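PDB 4ESB: transcriptional regulator, PadR family from Bacillus cereus, which probably binds operator DNA through a winged helix-turn-helix domain and regulates transcription of its target genes. Local coordinates for residues A[38-42]-A[43-47]. Numbering follows the deposited sequence.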
loop_
_atom_site.group_PDB
_atom_site.type_symbol
_atom_site.label_atom_id
_atom_site.label_comp_id
_atom_site.label_asym_id
_atom_site.label_seq_id
_atom_site.Cartn_x
_atom_site.Cartn_y
_atom_site.Cartn_z
ATOM N N THR A 38 -14.261 -2.703 -5.530
ATOM C CA THR A 38 -15.343 -2.601 -6.508
ATOM C C THR A 38 -14.905 -2.850 -7.951
ATOM O O THR A 38 -15.733 -3.156 -8.807
ATOM C CB THR A 38 -16.026 -1.220 -6.432
ATOM O OG1 THR A 38 -15.051 -0.188 -6.617
ATOM C CG2 THR A 38 -16.708 -1.036 -5.082
ATOM N N PHE A 39 -13.612 -2.723 -8.224
ATOM C CA PHE A 39 -13.119 -2.847 -9.593
ATOM C C PHE A 39 -12.811 -4.289 -9.993
ATOM O O PHE A 39 -12.651 -4.574 -11.180
ATOM C CB PHE A 39 -11.861 -2.000 -9.787
ATOM C CG PHE A 39 -10.608 -2.667 -9.306
ATOM C CD1 PHE A 39 -9.851 -3.451 -10.163
ATOM C CD2 PHE A 39 -10.186 -2.515 -7.994
ATOM C CE1 PHE A 39 -8.695 -4.069 -9.721
ATOM C CE2 PHE A 39 -9.033 -3.129 -7.547
ATOM C CZ PHE A 39 -8.285 -3.908 -8.411
ATOM N N VAL A 40 -12.717 -5.196 -9.024
ATOM C CA VAL A 40 -12.299 -6.560 -9.337
ATOM C C VAL A 40 -13.409 -7.364 -10.010
ATOM O O VAL A 40 -14.594 -7.175 -9.739
ATOM C CB VAL A 40 -11.797 -7.343 -8.095
ATOM C CG1 VAL A 40 -10.760 -6.535 -7.335
ATOM C CG2 VAL A 40 -12.953 -7.744 -7.188
ATOM N N SER A 41 -12.996 -8.256 -10.901
ATOM C CA SER A 41 -13.888 -9.213 -11.533
ATOM C C SER A 41 -13.097 -10.505 -11.696
ATOM O O SER A 41 -11.873 -10.501 -11.563
ATOM C CB SER A 41 -14.343 -8.702 -12.897
ATOM O OG SER A 41 -13.249 -8.660 -13.796
ATOM N N GLU A 42 -13.779 -11.607 -11.985
ATOM C CA GLU A 42 -13.090 -12.874 -12.181
ATOM C C GLU A 42 -12.061 -12.712 -13.288
ATOM O O GLU A 42 -10.963 -13.267 -13.215
ATOM C CB GLU A 42 -14.067 -13.988 -12.555
ATOM C CG GLU A 42 -14.831 -14.579 -11.384
ATOM C CD GLU A 42 -15.688 -15.765 -11.792
ATOM O OE1 GLU A 42 -16.896 -15.572 -12.054
ATOM O OE2 GLU A 42 -15.151 -16.890 -11.846
ATOM N N GLY A 43 -12.423 -11.939 -14.306
ATOM C CA GLY A 43 -11.562 -11.732 -15.454
ATOM C C GLY A 43 -10.307 -10.952 -15.116
ATOM O O GLY A 43 -9.230 -11.240 -15.642
ATOM N N SER A 44 -10.439 -9.967 -14.235
ATOM C CA SER A 44 -9.324 -9.081 -13.917
ATOM C C SER A 44 -8.341 -9.692 -12.916
ATOM O O SER A 44 -7.149 -9.389 -12.959
ATOM C CB SER A 44 -9.844 -7.736 -13.398
ATOM O OG SER A 44 -10.232 -7.812 -12.041
ATOM N N ILE A 45 -8.830 -10.549 -12.020
ATOM C CA ILE A 45 -7.961 -11.183 -11.026
ATOM C C ILE A 45 -7.503 -12.578 -11.442
ATOM O O ILE A 45 -6.679 -13.189 -10.765
ATOM C CB ILE A 45 -8.640 -11.303 -9.636
ATOM C CG1 ILE A 45 -9.734 -12.377 -9.654
ATOM C CG2 ILE A 45 -9.189 -9.954 -9.187
ATOM C CD1 ILE A 45 -10.378 -12.617 -8.301
ATOM N N TYR A 46 -8.034 -13.083 -12.551
ATOM C CA TYR A 46 -7.731 -14.449 -12.975
ATOM C C TYR A 46 -6.229 -14.695 -13.107
ATOM O O TYR A 46 -5.710 -15.675 -12.571
ATOM C CB TYR A 46 -8.435 -14.786 -14.293
ATOM C CG TYR A 46 -8.245 -16.215 -14.726
ATOM C CD1 TYR A 46 -8.636 -17.263 -13.905
ATOM C CD2 TYR A 46 -7.680 -16.520 -15.958
ATOM C CE1 TYR A 46 -8.468 -18.574 -14.294
ATOM C CE2 TYR A 46 -7.507 -17.829 -16.357
ATOM C CZ TYR A 46 -7.900 -18.852 -15.519
ATOM O OH TYR A 46 -7.737 -20.160 -15.909
ATOM N N PRO A 47 -5.522 -13.805 -13.822
ATOM C CA PRO A 47 -4.081 -14.008 -14.013
ATOM C C PRO A 47 -3.325 -13.996 -12.685
ATOM O O PRO A 47 -2.285 -14.645 -12.553
ATOM C CB PRO A 47 -3.667 -12.811 -14.880
ATOM C CG PRO A 47 -4.933 -12.288 -15.467
ATOM C CD PRO A 47 -5.986 -12.556 -14.448
#
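Ser-41 and Ser-44 trade hydrogen bonds in both directions, each hydroxyl accepting from the other residue's backbone N-H. Ser-41 OG takes the N-H of Ser-44 at 3.1 Å, and Ser-44 OG takes that of Ser-41 at 3.0 Å, the second bond being the straighter, with 162° at the hydrogen. Both OG atoms sit between their own backbone N and carbonyl carbon (chi1 67° and 79°), which turns each back toward the partner's amide. Serine suits position 41 because its short side chain can stand in for the carbonyl that a first-turn N-H lacks; at Ser-44, three residues on, a short hydroxyl reaches back to the N-cap amide.

This reciprocal pair is a capping box, with Ser-41 as N-cap of helix 42-54. In the winged helix-turn-helix fold this helix, which follows helix 25-34, corresponds to the one that usually reads DNA, so the box marks the start of the probable recognition helix. The carbonyl of Ser-41 opens the regular helical bonding: its O receives the N-H of Ile-45 at 3.1 Å, nearly in line with C=O, plus a weak bond from Ser-44 N.

Next to the cap, Val-40 and Ile-45, both buried, join loop to helix; their beta-branched side chains put methyls close to the backbone, where they can meet across the short turn. Ile-45 CG2 lies 3.8 Å from Val-40 CB, while Val-40 also packs on Leu-32 of helix 25-34. Val-40 CG1 also rests over the centre of the Phe-39 ring, 3.7 Å above its plane.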